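Local structure of putative type 11 methyltransferase (Sulfolobus solfataricus, 3I9F) at residues G19-Y24 with K33-F38; V108-W113 with F153-K158. The protein probably transfers methyl groups from S-adenosylmethionine to a substrate not yet identified, and carries bound zinc ions in the crystal. All blocks are in the same frame, centred on the assembly; numbering follows the deposited sequence.

Interaction 1. Residues G19-Y24 with K33-F38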
ATOM      1  N   GLY B  19      14.660   6.942   6.802  1.00 55.68           N
ATOM      2  CA  GLY B  19      13.352   6.578   7.397  1.00 52.41           C
ATOM      3  C   GLY B  19      12.199   6.326   6.436  1.00 49.36           C
ATOM      4  O   GLY B  19      12.397   6.132   5.224  1.00 47.81           O
ATOM      5  N   VAL B  20      10.987   6.296   6.995  1.00 46.26           N
ATOM      6  CA  VAL B  20       9.770   6.105   6.191  1.00 43.46           C
ATOM      7  C   VAL B  20       9.373   7.459   5.585  1.00 41.20           C
ATOM      8  O   VAL B  20       9.117   8.412   6.317  1.00 40.22           O
ATOM      9  CB  VAL B  20       8.605   5.508   7.027  1.00 43.84           C
ATOM     10  CG1 VAL B  20       7.289   5.474   6.194  1.00 41.52           C
ATOM     11  CG2 VAL B  20       8.967   4.124   7.530  1.00 41.14           C
ATOM     12  N   ILE B  21       9.361   7.526   4.262  1.00 38.57           N
ATOM     13  CA  ILE B  21       9.129   8.748   3.525  1.00 38.45           C
ATOM     14  C   ILE B  21       7.868   8.620   2.662  1.00 36.87           C
ATOM     15  O   ILE B  21       7.576   7.550   2.131  1.00 36.91           O
ATOM     16  CB  ILE B  21      10.300   9.035   2.547  1.00 39.15           C
ATOM     17  CG1 ILE B  21      11.621   9.174   3.315  1.00 41.94           C
ATOM     18  CG2 ILE B  21      10.050  10.312   1.748  1.00 38.13           C
ATOM     19  CD1 ILE B  21      12.893   9.283   2.376  1.00 40.86           C
ATOM     20  N   VAL B  22       7.152   9.716   2.471  1.00 35.35           N
ATOM     21  CA  VAL B  22       6.027   9.723   1.566  1.00 34.70           C
ATOM     22  C   VAL B  22       6.250  10.809   0.581  1.00 34.93           C
ATOM     23  O   VAL B  22       6.451  11.911   1.001  1.00 35.11           O
ATOM     24  CB  VAL B  22       4.709  10.009   2.311  1.00 35.29           C
ATOM     25  CG1 VAL B  22       3.545  10.317   1.316  1.00 32.53           C
ATOM     26  CG2 VAL B  22       4.339   8.845   3.212  1.00 33.55           C
ATOM     27  N   ASP B  23       6.238  10.502  -0.719  1.00 35.67           N
ATOM     28  CA  ASP B  23       6.191  11.532  -1.783  1.00 37.38           C
ATOM     29  C   ASP B  23       4.703  11.750  -2.151  1.00 37.24           C
ATOM     30  O   ASP B  23       4.073  10.940  -2.860  1.00 36.90           O
ATOM     31  CB  ASP B  23       7.020  11.099  -3.027  1.00 37.79           C
ATOM     32  CG  ASP B  23       7.174  12.209  -4.102  1.00 43.60           C
ATOM     33  OD1 ASP B  23       6.861  13.398  -3.857  1.00 53.55           O
ATOM     34  OD2 ASP B  23       7.633  11.907  -5.240  1.00 52.90           O
ATOM     35  N   TYR B  24       4.153  12.842  -1.648  1.00 37.75           N
ATOM     36  CA  TYR B  24       2.706  13.133  -1.722  1.00 38.15           C
ATOM     37  C   TYR B  24       2.438  14.038  -2.938  1.00 38.98           C
ATOM     38  O   TYR B  24       2.757  15.211  -2.936  1.00 37.66           O
ATOM     39  CB  TYR B  24       2.268  13.815  -0.419  1.00 37.66           C
ATOM     40  CG  TYR B  24       0.829  13.591  -0.032  1.00 37.62           C
ATOM     41  CD1 TYR B  24      -0.205  13.583  -0.977  1.00 35.32           C
ATOM     42  CD2 TYR B  24       0.486  13.424   1.282  1.00 36.55           C
ATOM     43  CE1 TYR B  24      -1.516  13.348  -0.601  1.00 31.81           C
ATOM     44  CE2 TYR B  24      -0.827  13.225   1.653  1.00 36.34           C
ATOM     45  CZ  TYR B  24      -1.818  13.196   0.708  1.00 33.32           C
ATOM     46  OH  TYR B  24      -3.093  12.975   1.123  1.00 34.19           O
ATOM     47  N   LYS B  33      14.106   8.848  -7.340  1.00 61.87           N
ATOM     48  CA  LYS B  33      15.469   8.308  -7.277  1.00 61.65           C
ATOM     49  C   LYS B  33      16.272   8.986  -6.200  1.00 60.36           C
ATOM     50  O   LYS B  33      17.083   8.354  -5.531  1.00 60.19           O
ATOM     51  CB  LYS B  33      16.177   8.357  -8.637  1.00 62.84           C
ATOM     52  CG  LYS B  33      16.881   9.668  -9.049  1.00 65.41           C
ATOM     53  CD  LYS B  33      17.178   9.639 -10.583  1.00 68.67           C
ATOM     54  CE  LYS B  33      18.455  10.389 -10.959  1.00 70.90           C
ATOM     55  NZ  LYS B  33      19.613   9.975 -10.084  1.00 71.73           N
ATOM     56  N   TYR B  34      16.006  10.260  -5.975  1.00 59.08           N
ATOM     57  CA  TYR B  34      16.714  10.957  -4.921  1.00 58.14           C
ATOM     58  C   TYR B  34      16.226  10.492  -3.561  1.00 56.78           C
ATOM     59  O   TYR B  34      17.023  10.300  -2.668  1.00 57.55           O
ATOM     60  CB  TYR B  34      16.611  12.466  -5.107  1.00 58.59           C
ATOM     61  CG  TYR B  34      17.156  12.922  -6.455  1.00 59.51           C
ATOM     62  CD1 TYR B  34      18.519  13.218  -6.621  1.00 60.56           C
ATOM     63  CD2 TYR B  34      16.327  13.017  -7.572  1.00 60.03           C
ATOM     64  CE1 TYR B  34      19.033  13.607  -7.861  1.00 59.21           C
ATOM     65  CE2 TYR B  34      16.838  13.400  -8.812  1.00 60.60           C
ATOM     66  CZ  TYR B  34      18.192  13.693  -8.944  1.00 59.69           C
ATOM     67  OH  TYR B  34      18.683  14.092 -10.163  1.00 61.27           O
ATOM     68  N   LEU B  35      14.933  10.246  -3.409  1.00 55.65           N
ATOM     69  CA  LEU B  35      14.373   9.766  -2.122  1.00 54.53           C
ATOM     70  C   LEU B  35      14.690   8.299  -1.809  1.00 54.35           C
ATOM     71  O   LEU B  35      14.723   7.892  -0.649  1.00 53.47           O
ATOM     72  CB  LEU B  35      12.841   9.953  -2.089  1.00 53.84           C
ATOM     73  CG  LEU B  35      12.358  11.393  -2.174  1.00 51.91           C
ATOM     74  CD1 LEU B  35      10.868  11.431  -2.319  1.00 48.22           C
ATOM     75  CD2 LEU B  35      12.814  12.184  -0.950  1.00 49.77           C
ATOM     76  N   LEU B  36      14.871   7.494  -2.846  1.00 54.79           N
ATOM     77  CA  LEU B  36      15.230   6.090  -2.666  1.00 55.48           C
ATOM     78  C   LEU B  36      16.516   5.905  -1.850  1.00 56.57           C
ATOM     79  O   LEU B  36      16.590   5.016  -0.992  1.00 56.94           O
ATOM     80  CB  LEU B  36      15.372   5.398  -4.019  1.00 55.53           C
ATOM     81  CG  LEU B  36      14.058   4.938  -4.623  1.00 54.19           C
ATOM     82  CD1 LEU B  36      14.319   4.026  -5.793  1.00 53.70           C
ATOM     83  CD2 LEU B  36      13.244   4.234  -3.554  1.00 54.04           C
ATOM     84  N   GLU B  37      17.499   6.780  -2.054  1.00 57.25           N
ATOM     85  CA  GLU B  37      18.740   6.664  -1.292  1.00 57.98           C
ATOM     86  C   GLU B  37      18.553   7.003   0.207  1.00 57.27           C
ATOM     87  O   GLU B  37      19.499   6.922   0.961  1.00 57.24           O
ATOM     88  CB  GLU B  37      19.901   7.441  -2.001  1.00 59.01           C
ATOM     89  CG  GLU B  37      20.300   8.898  -1.503  1.00 62.42           C
ATOM     90  CD  GLU B  37      21.025   9.758  -2.608  1.00 67.28           C
ATOM     91  OE1 GLU B  37      22.143  10.332  -2.363  1.00 68.78           O
ATOM     92  OE2 GLU B  37      20.451   9.854  -3.732  1.00 69.02           O
ATOM     93  N   PHE B  38      17.342   7.362   0.643  1.00 56.50           N
ATOM     94  CA  PHE B  38      17.114   7.753   2.046  1.00 56.02           C
ATOM     95  C   PHE B  38      15.966   7.031   2.751  1.00 54.97           C
ATOM     96  O   PHE B  38      15.769   7.223   3.955  1.00 53.77           O
ATOM     97  CB  PHE B  38      16.801   9.244   2.147  1.00 56.31           C
ATOM     98  CG  PHE B  38      17.930  10.140   1.769  1.00 58.30           C
ATOM     99  CD1 PHE B  38      19.057  10.235   2.582  1.00 61.02           C
ATOM    100  CD2 PHE B  38      17.858  10.917   0.617  1.00 60.11           C
ATOM    101  CE1 PHE B  38      20.118  11.076   2.237  1.00 60.78           C
ATOM    102  CE2 PHE B  38      18.886  11.772   0.272  1.00 61.10           C
ATOM    103  CZ  PHE B  38      20.023  11.855   1.084  1.00 61.65           C
TER

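Interaction 2. Residues V108-W113 with F153-K158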
ATOM      1  N   VAL B 108       7.576  17.723   7.561  1.00 38.26           N
ATOM      2  CA  VAL B 108       6.998  17.949   6.250  1.00 36.55           C
ATOM      3  C   VAL B 108       7.919  18.846   5.432  1.00 36.28           C
ATOM      4  O   VAL B 108       8.336  19.885   5.901  1.00 34.67           O
ATOM      5  CB  VAL B 108       5.607  18.603   6.377  1.00 36.79           C
ATOM      6  CG1 VAL B 108       5.048  18.998   4.971  1.00 34.10           C
ATOM      7  CG2 VAL B 108       4.646  17.655   7.149  1.00 34.33           C
ATOM      8  N   ILE B 109       8.232  18.438   4.215  1.00 36.50           N
ATOM      9  CA  ILE B 109       9.044  19.242   3.320  1.00 37.55           C
ATOM     10  C   ILE B 109       8.179  19.815   2.218  1.00 38.14           C
ATOM     11  O   ILE B 109       7.621  19.060   1.451  1.00 39.13           O
ATOM     12  CB  ILE B 109      10.158  18.417   2.633  1.00 37.53           C
ATOM     13  CG1 ILE B 109      10.995  17.651   3.670  1.00 39.22           C
ATOM     14  CG2 ILE B 109      11.048  19.329   1.848  1.00 36.98           C
ATOM     15  CD1 ILE B 109      11.567  16.320   3.167  1.00 39.14           C
ATOM     16  N   ILE B 110       8.093  21.147   2.131  1.00 38.48           N
ATOM     17  CA  ILE B 110       7.431  21.829   1.028  1.00 38.05           C
ATOM     18  C   ILE B 110       8.431  22.417   0.052  1.00 38.49           C
ATOM     19  O   ILE B 110       9.309  23.168   0.445  1.00 38.67           O
ATOM     20  CB  ILE B 110       6.559  23.028   1.518  1.00 38.26           C
ATOM     21  CG1 ILE B 110       5.529  22.587   2.572  1.00 37.58           C
ATOM     22  CG2 ILE B 110       5.883  23.746   0.333  1.00 35.32           C
ATOM     23  CD1 ILE B 110       4.856  21.293   2.292  1.00 36.91           C
ATOM     24  N   ILE B 111       8.285  22.069  -1.222  1.00 38.86           N
ATOM     25  CA  ILE B 111       8.885  22.805  -2.319  1.00 39.05           C
ATOM     26  C   ILE B 111       7.767  23.271  -3.230  1.00 39.59           C
ATOM     27  O   ILE B 111       6.892  22.494  -3.577  1.00 41.33           O
ATOM     28  CB  ILE B 111       9.854  21.935  -3.123  1.00 39.46           C
ATOM     29  CG1 ILE B 111      10.998  21.456  -2.203  1.00 40.73           C
ATOM     30  CG2 ILE B 111      10.427  22.719  -4.287  1.00 36.94           C
ATOM     31  CD1 ILE B 111      11.823  20.306  -2.786  1.00 41.70           C
ATOM     32  N   ASP B 112       7.770  24.547  -3.591  1.00 39.57           N
ATOM     33  CA  ASP B 112       6.817  25.075  -4.529  1.00 39.40           C
ATOM     34  C   ASP B 112       7.365  26.334  -5.146  1.00 39.25           C
ATOM     35  O   ASP B 112       8.327  26.916  -4.636  1.00 39.01           O
ATOM     36  CB  ASP B 112       5.469  25.394  -3.853  1.00 39.40           C
ATOM     37  CG  ASP B 112       4.267  25.173  -4.788  1.00 40.00           C
ATOM     38  OD1 ASP B 112       4.484  24.961  -6.007  1.00 41.36           O
ATOM     39  OD2 ASP B 112       3.099  25.175  -4.309  1.00 40.32           O
ATOM     40  N   TRP B 113       6.698  26.746  -6.224  1.00 39.06           N
ATOM     41  CA  TRP B 113       7.019  27.911  -7.008  1.00 39.67           C
ATOM     42  C   TRP B 113       6.788  29.216  -6.278  1.00 40.94           C
ATOM     43  O   TRP B 113       5.840  29.327  -5.540  1.00 41.74           O
ATOM     44  CB  TRP B 113       6.160  27.907  -8.253  1.00 39.23           C
ATOM     45  CG  TRP B 113       6.490  26.825  -9.219  1.00 39.45           C
ATOM     46  CD1 TRP B 113       5.952  25.581  -9.261  1.00 39.44           C
ATOM     47  CD2 TRP B 113       7.441  26.887 -10.286  1.00 38.14           C
ATOM     48  NE1 TRP B 113       6.493  24.860 -10.303  1.00 39.63           N
ATOM     49  CE2 TRP B 113       7.413  25.633 -10.947  1.00 39.30           C
ATOM     50  CE3 TRP B 113       8.280  27.883 -10.771  1.00 38.26           C
ATOM     51  CZ2 TRP B 113       8.193  25.354 -12.073  1.00 38.67           C
ATOM     52  CZ3 TRP B 113       9.081  27.604 -11.891  1.00 37.91           C
ATOM     53  CH2 TRP B 113       9.033  26.352 -12.519  1.00 39.56           C
ATOM     54  N   PHE B 153      10.689  28.166  -3.587  1.00 41.94           N
ATOM     55  CA  PHE B 153      11.045  28.251  -2.201  1.00 40.53           C
ATOM     56  C   PHE B 153      10.869  26.875  -1.630  1.00 39.57           C
ATOM     57  O   PHE B 153      10.323  26.000  -2.287  1.00 39.25           O
ATOM     58  CB  PHE B 153      10.216  29.307  -1.454  1.00 40.85           C
ATOM     59  CG  PHE B 153       8.766  28.988  -1.327  1.00 40.63           C
ATOM     60  CD1 PHE B 153       8.252  28.539  -0.134  1.00 39.35           C
ATOM     61  CD2 PHE B 153       7.912  29.173  -2.391  1.00 42.29           C
ATOM     62  CE1 PHE B 153       6.936  28.256   0.001  1.00 41.05           C
ATOM     63  CE2 PHE B 153       6.580  28.901  -2.266  1.00 43.42           C
ATOM     64  CZ  PHE B 153       6.084  28.438  -1.063  1.00 42.93           C
ATOM     65  N   GLY B 154      11.363  26.690  -0.415  1.00 39.32           N
ATOM     66  CA  GLY B 154      11.454  25.381   0.229  1.00 39.00           C
ATOM     67  C   GLY B 154      11.308  25.553   1.730  1.00 39.04           C
ATOM     68  O   GLY B 154      11.885  26.456   2.301  1.00 38.94           O
ATOM     69  N   LEU B 155      10.500  24.716   2.372  1.00 39.28           N
ATOM     70  CA  LEU B 155      10.357  24.750   3.826  1.00 39.05           C
ATOM     71  C   LEU B 155      10.525  23.345   4.407  1.00 39.57           C
ATOM     72  O   LEU B 155      10.254  22.332   3.734  1.00 40.26           O
ATOM     73  CB  LEU B 155       8.998  25.290   4.226  1.00 38.66           C
ATOM     74  CG  LEU B 155       8.471  26.560   3.548  1.00 38.71           C
ATOM     75  CD1 LEU B 155       6.959  26.627   3.779  1.00 35.25           C
ATOM     76  CD2 LEU B 155       9.180  27.851   4.058  1.00 37.91           C
ATOM     77  N   VAL B 156      11.026  23.293   5.635  1.00 39.40           N
ATOM     78  CA  VAL B 156      11.002  22.095   6.408  1.00 39.39           C
ATOM     79  C   VAL B 156      10.168  22.499   7.584  1.00 40.21           C
ATOM     80  O   VAL B 156      10.385  23.556   8.153  1.00 41.68           O
ATOM     81  CB  VAL B 156      12.397  21.654   6.853  1.00 39.90           C
ATOM     82  CG1 VAL B 156      12.315  20.335   7.716  1.00 37.65           C
ATOM     83  CG2 VAL B 156      13.340  21.508   5.627  1.00 38.78           C
ATOM     84  N   LEU B 157       9.205  21.666   7.935  1.00 40.26           N
ATOM     85  CA  LEU B 157       8.179  21.999   8.868  1.00 40.38           C
ATOM     86  C   LEU B 157       8.152  20.913   9.933  1.00 41.22           C
ATOM     87  O   LEU B 157       8.309  19.760   9.597  1.00 40.53           O
ATOM     88  CB  LEU B 157       6.850  21.970   8.133  1.00 40.30           C
ATOM     89  CG  LEU B 157       6.143  23.195   7.618  1.00 40.54           C
ATOM     90  CD1 LEU B 157       7.067  24.042   6.829  1.00 41.31           C
ATOM     91  CD2 LEU B 157       4.949  22.758   6.787  1.00 39.61           C
ATOM     92  N   LYS B 158       7.925  21.281  11.193  1.00 42.82           N
ATOM     93  CA  LYS B 158       7.723  20.334  12.278  1.00 44.66           C
ATOM     94  C   LYS B 158       6.436  20.665  12.976  1.00 45.23           C
ATOM     95  O   LYS B 158       5.957  21.758  12.877  1.00 43.45           O
ATOM     96  CB  LYS B 158       8.856  20.442  13.308  1.00 46.08           C
ATOM     97  CG  LYS B 158       8.960  21.849  13.986  1.00 48.63           C
ATOM     98  CD  LYS B 158      10.174  22.012  14.891  1.00 52.83           C
ATOM     99  CE  LYS B 158       9.818  22.040  16.372  1.00 56.82           C
ATOM    100  NZ  LYS B 158      10.866  22.748  17.160  1.00 58.12           N
TER

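Interaction 1. Residues G19-Y24 with K33-F38
Gly19 N donates to Phe38 O at 3.1 Å, the one hydrogen bond that joins strand 19-24 to segment 33-38, and it runs nearly straight into the carbonyl, with a C=O...N angle of 161°. The bond ties the start of the strand to the residue just before strand 39-45. Phe38 N in turn bonds to Leu35 O, 3.0 Å away, so the turn that leaves the helix is held from within. The rest of the contact is made mainly by hydrocarbon groups. The CD1 methyl of Ile21 reaches over this turn, lying against Leu35 O at 3.8 Å and 3.9 Å from CB of Phe38. It gets there because CG1 lies anti to the carbonyl carbon (chi1 -60°) and the chain is then extended to CD1. Further along the strand, Leu35 crosses Asp23 at about a right angle, and its CD1 meets CB of Asp23 at 3.9 Å, touching the aliphatic part of the acid. Phe14 of helix 10-14 packs on both Ile21 and Leu35 and stacks its ring with that of Phe38. Strand 19-24, helix 32-36 and strand 39-45 form the first beta-alpha-beta crossover of a Rossmann-like sheet, consistent with the S-adenosylmethionine-dependent methyltransferase fold.

Interaction 2. Residues V108-W113 with F153-K158
Leu155 and Ile110 bond to each other through both backbone groups, Leu155 N to Ile110 O at 2.7 Å and Ile110 N to Leu155 O at 2.9 Å. The same two-bond pairing recurs at Val108 with Leu157 and at Asp112 with Phe153, giving six bonds along two antiparallel strands whose axes run at 167°. At the intervening non-hydrogen-bonded pairs, Ile109 with Val156 and Ile111 with Gly154, CA-H...O contacts add to the ladder, among them Gly154 CA to Ile110 O at 3.1 Å. At the strand end, Asp112 OD1 accepts Trp113 N at 2.9 Å, while its OD2 is bonded by Tyr133 and His86. Phe153 has CG between its backbone N and carbonyl carbon (chi1 67°), which brings the ring over to the neighbouring strand. Its CE2 lies 3.4 Å from Trp113 O, which sits at the ring edge in plane, and 4.0 Å from CB of Asp112. Without the ring, as with an alanine here, CB of Asp112 would probably face a gap and Trp113 O would lose its ring-edge neighbour. On the face of the sheet that carries Asp112 and Phe153, Ile110 packs against Leu155 and Leu157, with helix 130-136 lying over these three, and CB of Val108 meets CB of Leu157 at 4.0 Å. Antiparallel strand 152-159, inserted between strands 106-113 and 140-146, is characteristic of the class I methyltransferase fold.

In the fold
Both contacts are buried and belong to the same mixed sheet, yet they do not touch: their centres lie 15 Å apart, and strand 76-82 runs between strands 19-24 and 106-113. Interaction 1 packs a helix and its following turn on a strand within the parallel half, joining pieces close in sequence through one backbone bond and a few methyl contacts. Interaction 2 instead pairs two neighbouring strands edge to edge, where the sheet turns antiparallel, and links segments about 40 residues apart. It also buries roughly twice the surface, 481 against 224 Å². The first is thus mostly hydrocarbon packing; the second combines a regular backbone ladder with apolar packing on the face under helix 130-136.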